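Local coordinates for protein putative thiosugar synthase (Amycolatopsis orientalis, PDB 4N6F) that probably makes 2-thiosugars using sulphur handed over by a carrier protein, on a TIM barrel of the thiazole synthase (ThiG) family, at residues A[32-37]-A[59-64]; A[38-43]-A[71-76]; A[152-157]-A[187-192]. One frame throughout, in Å; residues are numbered along the deposited sequence.

Interaction 1 (A[32-37]-A[59-64]); sequences QYDSVP and NRRSSL
The Arg61 guanidinium offers its edge to Asp34, whose OD2 lies in the guanidinium plane, 3.6 Å from NH1. That is a long salt bridge, a loose attraction of opposite charges at the protein surface. The carboxylate is turned 38° against the guanidinium, so the two flat groups do not lie in one plane. The other terminal nitrogen, NH2, faces the aliphatic base of the acid, 4.0 Å from Asp34 CB. One residue earlier, the Arg60 guanidinium has CD1 of Leu64, one turn further along the helix, over the centre of one face, 3.7 Å above the plane.

Arg61 leaves its helix with CG and CD both in extended positions, then bends at chi3 (-148°), which lets the end of the chain reach Asp34 although its CB does not set out that way. Asp34 does point its CB at the partner. Both segments are places where a loop that follows a barrel strand turns into the next helix, here helices 36-46 and 60-70 of the TIM barrel, so the pair joins the starts of two successive barrel helices. Ser35 is the N-cap of the first and Asn59 of the second. Asn59 OD1 accepts from Ser62 N at 3.0 Å in a nearly straight bond (170°). The backbone carbonyl of Asn59 is gripped twice by one residue: Ser63 N at 3.0 Å and Ser63 OG at 2.8 Å reach Asn59 O from opposite faces of its plane. Ser62 OG turns back to the backbone N of Asp56, a calcium ligand, tying the helix start to the loop before it. Asp34 itself, like Gln32, can bind calcium in this protein, although no ion sits there in this chain.

Interaction 2 (A[38-43]-A[71-76]); sequences LVRDVL and DELPLD. With CA (calcium ion), chain D.
Charge pairing comes first: Arg40 NH2 donates to Glu72 OE1 at 2.7 Å (147°), meeting that oxygen nearly along its C-O bond while the acceptor stays close to the guanidinium plane. The carboxylate plane is turned 42° from it. A bend at chi3 (71°) also lets the arginine grip its own neighbour: NE at 3.0 Å and NH1 at 2.9 Å both come to Asp41 OD1 from one face of that carboxylate. With acids on two of its edges, the guanidinium is well fixed in rotation.

Metal binding uses the other oxygen of the same glutamate. The calcium ion is bound by Glu72 OE2 at 2.3 Å and by Asp71 OD1 at 2.5 Å, with three waters and two oxygens of Asp68 completing the shell; one of those waters also donates to Asp71 OD2. Glu72 is thus shared between a cation and a guanidinium, which probably favours its charged form.

Apolar contact lies deeper. Leu73 CD1 touches Leu43 CD1 at 3.6 Å, the two side chains crossing at about a right angle, and Leu73 CG rests 4.1 Å from Arg40 CA.

The whole is a seven-coordinate, oxygen-only calcium site at the C-terminal end of helix 60-70 and in the loop that follows, with Arg40 in the second shell linking it to helix 36-46 on the outside of the TIM barrel.

Interaction 3 (A[152-157]-A[187-192]); sequences ALEEAG and IGIPVV. With CA (calcium ion), chain E.
Glu154 reaches across to the backbone of Gly188, whose N donates to OE1 at 2.9 Å in an almost perfectly straight bond (177°). The N-H arrives from above the carboxylate plane, 40° out of it. Ile187 lies against the same oxygen, with CG2 at 3.7 Å and CA at 3.6 Å from Glu154 OE1. The second oxygen, OE2, lies 3.3 Å from Gly188 CA and accepts a short 2.5 Å bond from water 4.

That water is where a calcium ion comes in. Water 4 binds the ion at 2.6 Å, and Gly188 O binds it at 2.7 Å, so Glu154 belongs to the second shell: it accepts from a metal-bound water, which probably helps to orient that water, and at the same time holds the N of the residue whose O is a metal ligand. It gets there on a fully extended chain, CG anti to the backbone N (chi1 173°), its CG passing 4.4 Å from Ile189 CG2.

Further out, Gly157 closes the helix in a Schellman motif with positive phi. Helix 147-156 leads to strand 161-164, while Ile187 to Pro190 link helix 177-186 to strand 191-194, beside 161-164 in the parallel barrel sheet. Leu153 packs beneath the helix against Leu161, Pro141 and Ile143, and Pro190 and Val192 bond to the backbone of Leu161.

From the N terminus, the chain leaves strand 26-28 and passes through 32-37 straight into 38-43, so interactions 1 and 2 share helix 36-46. Interaction 1 closes when the chain, having run through strand 50-52, arrives at 59-64; interaction 2 closes later, at 71-76 beyond helix 60-70. Their loops therefore cross, and the contacts themselves touch, with Tyr33 packed on Leu38 and Val39. Together they join helix 36-46 and the loop before it to the start of helix 60-70 and to the loop beyond its end. Interaction 3 follows separately, its loop taking in strand 161-164 and helix 177-186; its centre lies about 30 Å from that of interaction 2, across the barrel.

Interaction 1 (A[32-37]-A[59-64])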
loop_
_atom_site.group_PDB
_atom_site.type_symbol
_atom_site.label_atom_id
_atom_site.label_comp_id
_atom_site.label_asym_id
_atom_site.label_seq_id
_atom_site.Cartn_x
_atom_site.Cartn_y
_atom_site.Cartn_z
ATOM N N GLN A 32 4.772 -8.424 24.137
ATOM C CA GLN A 32 6.162 -8.690 24.536
ATOM C C GLN A 32 7.009 -7.430 24.761
ATOM O O GLN A 32 8.124 -7.519 25.257
ATOM C CB GLN A 32 6.842 -9.581 23.494
ATOM C CG GLN A 32 6.230 -10.968 23.400
ATOM C CD GLN A 32 7.106 -11.942 22.634
ATOM O OE1 GLN A 32 7.648 -11.608 21.574
ATOM N NE2 GLN A 32 7.248 -13.158 23.163
ATOM N N TYR A 33 6.474 -6.263 24.416
ATOM C CA TYR A 33 7.198 -4.997 24.559
ATOM C C TYR A 33 7.264 -4.644 26.050
ATOM O O TYR A 33 6.238 -4.695 26.731
ATOM C CB TYR A 33 6.454 -3.863 23.834
ATOM C CG TYR A 33 6.248 -3.979 22.326
ATOM C CD1 TYR A 33 6.313 -5.203 21.649
ATOM C CD2 TYR A 33 5.937 -2.844 21.578
ATOM C CE1 TYR A 33 6.101 -5.280 20.281
ATOM C CE2 TYR A 33 5.719 -2.914 20.214
ATOM C CZ TYR A 33 5.805 -4.132 19.565
ATOM O OH TYR A 33 5.589 -4.181 18.202
ATOM N N ASP A 34 8.440 -4.284 26.566
ATOM C CA ASP A 34 8.535 -3.817 27.970
ATOM C C ASP A 34 8.938 -2.331 28.113
ATOM O O ASP A 34 9.164 -1.853 29.231
ATOM C CB ASP A 34 9.437 -4.743 28.825
ATOM C CG ASP A 34 10.930 -4.614 28.505
ATOM O OD1 ASP A 34 11.307 -3.892 27.554
ATOM O OD2 ASP A 34 11.737 -5.252 29.218
ATOM N N SER A 35 8.996 -1.616 26.983
ATOM C CA SER A 35 9.306 -0.176 26.953
ATOM C C SER A 35 8.018 0.658 26.800
ATOM O O SER A 35 7.323 0.568 25.777
ATOM C CB SER A 35 10.282 0.128 25.808
ATOM O OG SER A 35 10.363 1.520 25.530
ATOM N N VAL A 36 7.715 1.469 27.814
ATOM C CA VAL A 36 6.479 2.258 27.852
ATOM C C VAL A 36 6.429 3.329 26.752
ATOM O O VAL A 36 5.411 3.453 26.068
ATOM C CB VAL A 36 6.236 2.866 29.251
ATOM C CG1 VAL A 36 5.038 3.811 29.250
ATOM C CG2 VAL A 36 6.014 1.754 30.260
ATOM N N PRO A 37 7.521 4.101 26.573
ATOM C CA PRO A 37 7.620 5.009 25.429
ATOM C C PRO A 37 7.315 4.364 24.075
ATOM O O PRO A 37 6.588 4.944 23.278
ATOM C CB PRO A 37 9.083 5.463 25.473
ATOM C CG PRO A 37 9.405 5.469 26.930
ATOM C CD PRO A 37 8.620 4.330 27.537
ATOM N N ASN A 59 0.498 -8.728 40.287
ATOM C CA ASN A 59 1.877 -8.821 39.841
ATOM C C ASN A 59 2.453 -7.411 39.831
ATOM O O ASN A 59 1.896 -6.510 39.192
ATOM C CB ASN A 59 1.967 -9.453 38.460
ATOM C CG ASN A 59 3.398 -9.609 37.979
ATOM O OD1 ASN A 59 3.875 -8.824 37.163
ATOM N ND2 ASN A 59 4.088 -10.621 38.480
ATOM N N ARG A 60 3.554 -7.218 40.555
ATOM C CA ARG A 60 4.122 -5.885 40.750
ATOM C C ARG A 60 4.617 -5.302 39.432
ATOM O O ARG A 60 4.290 -4.178 39.093
ATOM C CB ARG A 60 5.276 -5.933 41.759
ATOM C CG ARG A 60 5.891 -4.580 42.083
ATOM C CD ARG A 60 6.742 -4.639 43.351
ATOM N NE ARG A 60 7.258 -3.320 43.714
ATOM C CZ ARG A 60 8.317 -2.730 43.148
ATOM N NH1 ARG A 60 9.003 -3.332 42.173
ATOM N NH2 ARG A 60 8.693 -1.520 43.555
ATOM N N ARG A 61 5.421 -6.072 38.706
ATOM C CA ARG A 61 6.021 -5.600 37.468
ATOM C C ARG A 61 4.964 -5.141 36.450
ATOM O O ARG A 61 5.021 -4.023 35.957
ATOM C CB ARG A 61 6.882 -6.688 36.842
ATOM C CG ARG A 61 7.615 -6.209 35.609
ATOM C CD ARG A 61 8.538 -7.267 35.054
ATOM N NE ARG A 61 9.707 -6.649 34.438
ATOM C CZ ARG A 61 9.834 -6.342 33.149
ATOM N NH1 ARG A 61 10.964 -5.774 32.737
ATOM N NH2 ARG A 61 8.861 -6.599 32.266
ATOM N N SER A 62 3.996 -5.998 36.144
ATOM C CA SER A 62 2.990 -5.630 35.160
ATOM C C SER A 62 2.085 -4.495 35.679
ATOM O O SER A 62 1.628 -3.663 34.889
ATOM C CB SER A 62 2.185 -6.852 34.680
ATOM O OG SER A 62 1.037 -7.058 35.472
ATOM N N SER A 63 1.846 -4.433 36.990
ATOM C CA SER A 63 1.038 -3.337 37.554
ATOM C C SER A 63 1.738 -1.990 37.407
ATOM O O SER A 63 1.100 -0.991 37.101
ATOM C CB SER A 63 0.684 -3.582 39.027
ATOM O OG SER A 63 -0.252 -4.641 39.144
ATOM N N LEU A 64 3.050 -1.972 37.610
ATOM C CA LEU A 64 3.828 -0.738 37.468
ATOM C C LEU A 64 3.964 -0.283 36.022
ATOM O O LEU A 64 3.935 0.908 35.754
ATOM C CB LEU A 64 5.219 -0.896 38.082
ATOM C CG LEU A 64 5.291 -1.031 39.606
ATOM C CD1 LEU A 64 6.753 -1.108 40.019
ATOM C CD2 LEU A 64 4.592 0.131 40.297
#

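Interaction 2 (A[38-43]-A[71-76])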
loop_
_atom_site.group_PDB
_atom_site.type_symbol
_atom_site.label_atom_id
_atom_site.label_comp_id
_atom_site.label_asym_id
_atom_site.label_seq_id
_atom_site.Cartn_x
_atom_site.Cartn_y
_atom_site.Cartn_z
ATOM N N LEU A 38 7.875 3.183 23.830
ATOM C CA LEU A 38 7.645 2.455 22.585
ATOM C C LEU A 38 6.164 2.116 22.393
ATOM O O LEU A 38 5.609 2.326 21.314
ATOM C CB LEU A 38 8.465 1.158 22.548
ATOM C CG LEU A 38 8.217 0.227 21.343
ATOM C CD1 LEU A 38 8.651 0.902 20.046
ATOM C CD2 LEU A 38 8.909 -1.115 21.506
ATOM N N VAL A 39 5.542 1.565 23.427
ATOM C CA VAL A 39 4.139 1.185 23.348
ATOM C C VAL A 39 3.306 2.424 23.040
ATOM O O VAL A 39 2.524 2.430 22.096
ATOM C CB VAL A 39 3.651 0.498 24.637
ATOM C CG1 VAL A 39 2.141 0.318 24.624
ATOM C CG2 VAL A 39 4.316 -0.859 24.798
ATOM N N ARG A 40 3.511 3.476 23.828
ATOM C CA ARG A 40 2.793 4.739 23.650
ATOM C C ARG A 40 2.900 5.235 22.210
ATOM O O ARG A 40 1.895 5.465 21.548
ATOM C CB ARG A 40 3.350 5.789 24.612
ATOM C CG ARG A 40 2.758 7.190 24.488
ATOM C CD ARG A 40 3.694 8.207 25.131
ATOM N NE ARG A 40 4.904 8.399 24.325
ATOM C CZ ARG A 40 6.123 8.656 24.802
ATOM N NH1 ARG A 40 7.136 8.806 23.957
ATOM N NH2 ARG A 40 6.353 8.742 26.107
ATOM N N ASP A 41 4.128 5.376 21.723
ATOM C CA ASP A 41 4.353 6.002 20.423
ATOM C C ASP A 41 3.775 5.174 19.287
ATOM O O ASP A 41 3.207 5.704 18.341
ATOM C CB ASP A 41 5.849 6.230 20.185
ATOM C CG ASP A 41 6.439 7.309 21.092
ATOM O OD1 ASP A 41 5.727 8.277 21.470
ATOM O OD2 ASP A 41 7.638 7.187 21.417
ATOM N N VAL A 42 3.922 3.865 19.405
ATOM C CA VAL A 42 3.459 2.935 18.387
ATOM C C VAL A 42 1.929 2.878 18.358
ATOM O O VAL A 42 1.340 2.924 17.284
ATOM C CB VAL A 42 4.111 1.546 18.600
ATOM C CG1 VAL A 42 3.212 0.411 18.179
ATOM C CG2 VAL A 42 5.447 1.472 17.868
ATOM N N LEU A 43 1.288 2.791 19.524
ATOM C CA LEU A 43 -0.177 2.774 19.559
ATOM C C LEU A 43 -0.775 4.097 19.063
ATOM O O LEU A 43 -1.779 4.081 18.349
ATOM C CB LEU A 43 -0.713 2.416 20.947
ATOM C CG LEU A 43 -0.494 0.965 21.407
ATOM C CD1 LEU A 43 -1.001 0.769 22.831
ATOM C CD2 LEU A 43 -1.159 -0.048 20.491
ATOM N N ASP A 71 -0.825 7.078 32.238
ATOM C CA ASP A 71 -0.827 8.555 32.234
ATOM C C ASP A 71 -0.182 9.152 30.980
ATOM O O ASP A 71 -0.012 10.366 30.888
ATOM C CB ASP A 71 -0.180 9.132 33.504
ATOM C CG ASP A 71 1.319 8.889 33.577
ATOM O OD1 ASP A 71 1.880 8.193 32.707
ATOM O OD2 ASP A 71 1.950 9.406 34.517
ATOM N N GLU A 72 0.178 8.302 30.026
ATOM C CA GLU A 72 0.740 8.759 28.755
ATOM C C GLU A 72 -0.110 8.403 27.541
ATOM O O GLU A 72 0.075 8.984 26.481
ATOM C CB GLU A 72 2.140 8.195 28.582
ATOM C CG GLU A 72 3.131 8.830 29.529
ATOM C CD GLU A 72 4.468 8.144 29.494
ATOM O OE1 GLU A 72 5.099 8.164 28.419
ATOM O OE2 GLU A 72 4.884 7.594 30.541
ATOM N N LEU A 73 -1.002 7.428 27.702
ATOM C CA LEU A 73 -1.979 7.043 26.691
ATOM C C LEU A 73 -3.356 7.073 27.332
ATOM O O LEU A 73 -3.480 6.718 28.496
ATOM C CB LEU A 73 -1.727 5.606 26.218
ATOM C CG LEU A 73 -1.084 5.336 24.870
ATOM C CD1 LEU A 73 -1.146 3.839 24.615
ATOM C CD2 LEU A 73 -1.759 6.080 23.731
ATOM N N PRO A 74 -4.392 7.464 26.573
ATOM C CA PRO A 74 -5.765 7.327 27.066
ATOM C C PRO A 74 -6.278 5.896 26.887
ATOM O O PRO A 74 -6.950 5.600 25.904
ATOM C CB PRO A 74 -6.548 8.308 26.184
ATOM C CG PRO A 74 -5.800 8.338 24.894
ATOM C CD PRO A 74 -4.345 8.140 25.258
ATOM N N LEU A 75 -5.961 5.014 27.831
ATOM C CA LEU A 75 -6.321 3.598 27.697
ATOM C C LEU A 75 -7.831 3.348 27.756
ATOM O O LEU A 75 -8.294 2.268 27.393
ATOM C CB LEU A 75 -5.594 2.746 28.735
ATOM C CG LEU A 75 -4.064 2.722 28.624
ATOM C CD1 LEU A 75 -3.462 1.970 29.797
ATOM C CD2 LEU A 75 -3.586 2.113 27.311
ATOM N N ASP A 76 -8.591 4.353 28.187
ATOM C CA ASP A 76 -10.054 4.306 28.139
ATOM C C ASP A 76 -10.604 4.364 26.711
ATOM O O ASP A 76 -11.716 3.925 26.469
ATOM C CB ASP A 76 -10.660 5.458 28.956
ATOM C CG ASP A 76 -10.276 6.833 28.413
ATOM O OD1 ASP A 76 -9.130 7.273 28.658
ATOM O OD2 ASP A 76 -11.111 7.468 27.734
HETATM CA CA CA D . 4.277 7.412 32.774
HETATM O O HOH W 1 4.559 10.212 32.664
HETATM O O HOH W 2 4.028 7.357 35.097
HETATM O O HOH W 3 6.863 8.076 32.923
#

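Interaction 3 (A[152-157]-A[187-192])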
loop_
_atom_site.group_PDB
_atom_site.type_symbol
_atom_site.label_atom_id
_atom_site.label_comp_id
_atom_site.label_asym_id
_atom_site.label_seq_id
_atom_site.Cartn_x
_atom_site.Cartn_y
_atom_site.Cartn_z
ATOM N N ALA A 152 -14.921 -24.444 10.976
ATOM C CA ALA A 152 -15.199 -24.937 12.319
ATOM C C ALA A 152 -15.164 -23.769 13.310
ATOM O O ALA A 152 -15.965 -23.711 14.245
ATOM C CB ALA A 152 -14.185 -26.003 12.708
ATOM N N LEU A 153 -14.240 -22.831 13.102
ATOM C CA LEU A 153 -14.121 -21.682 14.008
ATOM C C LEU A 153 -15.286 -20.714 13.869
ATOM O O LEU A 153 -15.773 -20.179 14.866
ATOM C CB LEU A 153 -12.765 -20.978 13.849
ATOM C CG LEU A 153 -11.607 -21.818 14.394
ATOM C CD1 LEU A 153 -10.272 -21.199 14.025
ATOM C CD2 LEU A 153 -11.699 -22.042 15.901
ATOM N N GLU A 154 -15.766 -20.515 12.647
ATOM C CA GLU A 154 -16.971 -19.717 12.454
ATOM C C GLU A 154 -18.175 -20.402 13.098
ATOM O O GLU A 154 -18.967 -19.764 13.771
ATOM C CB GLU A 154 -17.243 -19.439 10.971
ATOM C CG GLU A 154 -18.587 -18.746 10.743
ATOM C CD GLU A 154 -18.791 -18.214 9.329
ATOM O OE1 GLU A 154 -18.015 -18.558 8.407
ATOM O OE2 GLU A 154 -19.746 -17.430 9.139
ATOM N N GLU A 155 -18.313 -21.703 12.897
ATOM C CA GLU A 155 -19.432 -22.432 13.492
ATOM C C GLU A 155 -19.426 -22.355 15.016
ATOM O O GLU A 155 -20.479 -22.182 15.636
ATOM C CB GLU A 155 -19.425 -23.897 13.044
ATOM C CG GLU A 155 -20.663 -24.672 13.476
ATOM C CD GLU A 155 -20.665 -26.104 12.977
ATOM O OE1 GLU A 155 -19.754 -26.872 13.355
ATOM O OE2 GLU A 155 -21.582 -26.459 12.209
ATOM N N ALA A 156 -18.244 -22.469 15.618
ATOM C CA ALA A 156 -18.105 -22.319 17.078
ATOM C C ALA A 156 -18.462 -20.920 17.587
ATOM O O ALA A 156 -18.715 -20.736 18.771
ATOM C CB ALA A 156 -16.697 -22.694 17.524
ATOM N N GLY A 157 -18.496 -19.942 16.686
ATOM C CA GLY A 157 -18.962 -18.597 17.014
ATOM C C GLY A 157 -17.828 -17.652 17.364
ATOM O O GLY A 157 -18.025 -16.703 18.107
ATOM N N ILE A 187 -15.805 -17.296 4.384
ATOM C CA ILE A 187 -15.996 -17.159 5.830
ATOM C C ILE A 187 -16.809 -15.904 6.131
ATOM O O ILE A 187 -16.613 -14.877 5.520
ATOM C CB ILE A 187 -14.613 -17.140 6.531
ATOM C CG1 ILE A 187 -13.900 -18.482 6.316
ATOM C CG2 ILE A 187 -14.725 -16.854 8.014
ATOM C CD1 ILE A 187 -14.668 -19.708 6.770
ATOM N N GLY A 188 -17.746 -16.010 7.064
ATOM C CA GLY A 188 -18.636 -14.909 7.398
ATOM C C GLY A 188 -18.145 -13.998 8.507
ATOM O O GLY A 188 -18.767 -12.981 8.790
ATOM N N ILE A 189 -17.040 -14.340 9.152
ATOM C CA ILE A 189 -16.516 -13.468 10.204
ATOM C C ILE A 189 -15.321 -12.686 9.670
ATOM O O ILE A 189 -14.645 -13.142 8.750
ATOM C CB ILE A 189 -16.170 -14.235 11.489
ATOM C CG1 ILE A 189 -15.260 -15.418 11.211
ATOM C CG2 ILE A 189 -17.453 -14.718 12.159
ATOM C CD1 ILE A 189 -14.686 -16.031 12.469
ATOM N N PRO A 190 -15.062 -11.503 10.239
ATOM C CA PRO A 190 -13.930 -10.720 9.771
ATOM C C PRO A 190 -12.592 -11.466 9.899
ATOM O O PRO A 190 -12.389 -12.212 10.860
ATOM C CB PRO A 190 -13.947 -9.497 10.691
ATOM C CG PRO A 190 -15.350 -9.385 11.151
ATOM C CD PRO A 190 -15.810 -10.801 11.293
ATOM N N VAL A 191 -11.717 -11.251 8.920
ATOM C CA VAL A 191 -10.388 -11.830 8.884
ATOM C C VAL A 191 -9.330 -10.741 9.114
ATOM O O VAL A 191 -9.365 -9.668 8.490
ATOM C CB VAL A 191 -10.138 -12.568 7.544
ATOM C CG1 VAL A 191 -8.672 -12.939 7.366
ATOM C CG2 VAL A 191 -10.991 -13.824 7.470
ATOM N N VAL A 192 -8.427 -11.026 10.049
ATOM C CA VAL A 192 -7.263 -10.203 10.350
ATOM C C VAL A 192 -6.042 -10.944 9.801
ATOM O O VAL A 192 -5.786 -12.096 10.176
ATOM C CB VAL A 192 -7.080 -9.996 11.880
ATOM C CG1 VAL A 192 -5.822 -9.191 12.186
ATOM C CG2 VAL A 192 -8.296 -9.316 12.505
HETATM CA CA CA E . -20.932 -13.283 10.353
HETATM O O HOH W 4 -20.761 -15.809 10.779
HETATM O O HOH W 5 -22.747 -13.708 11.620
#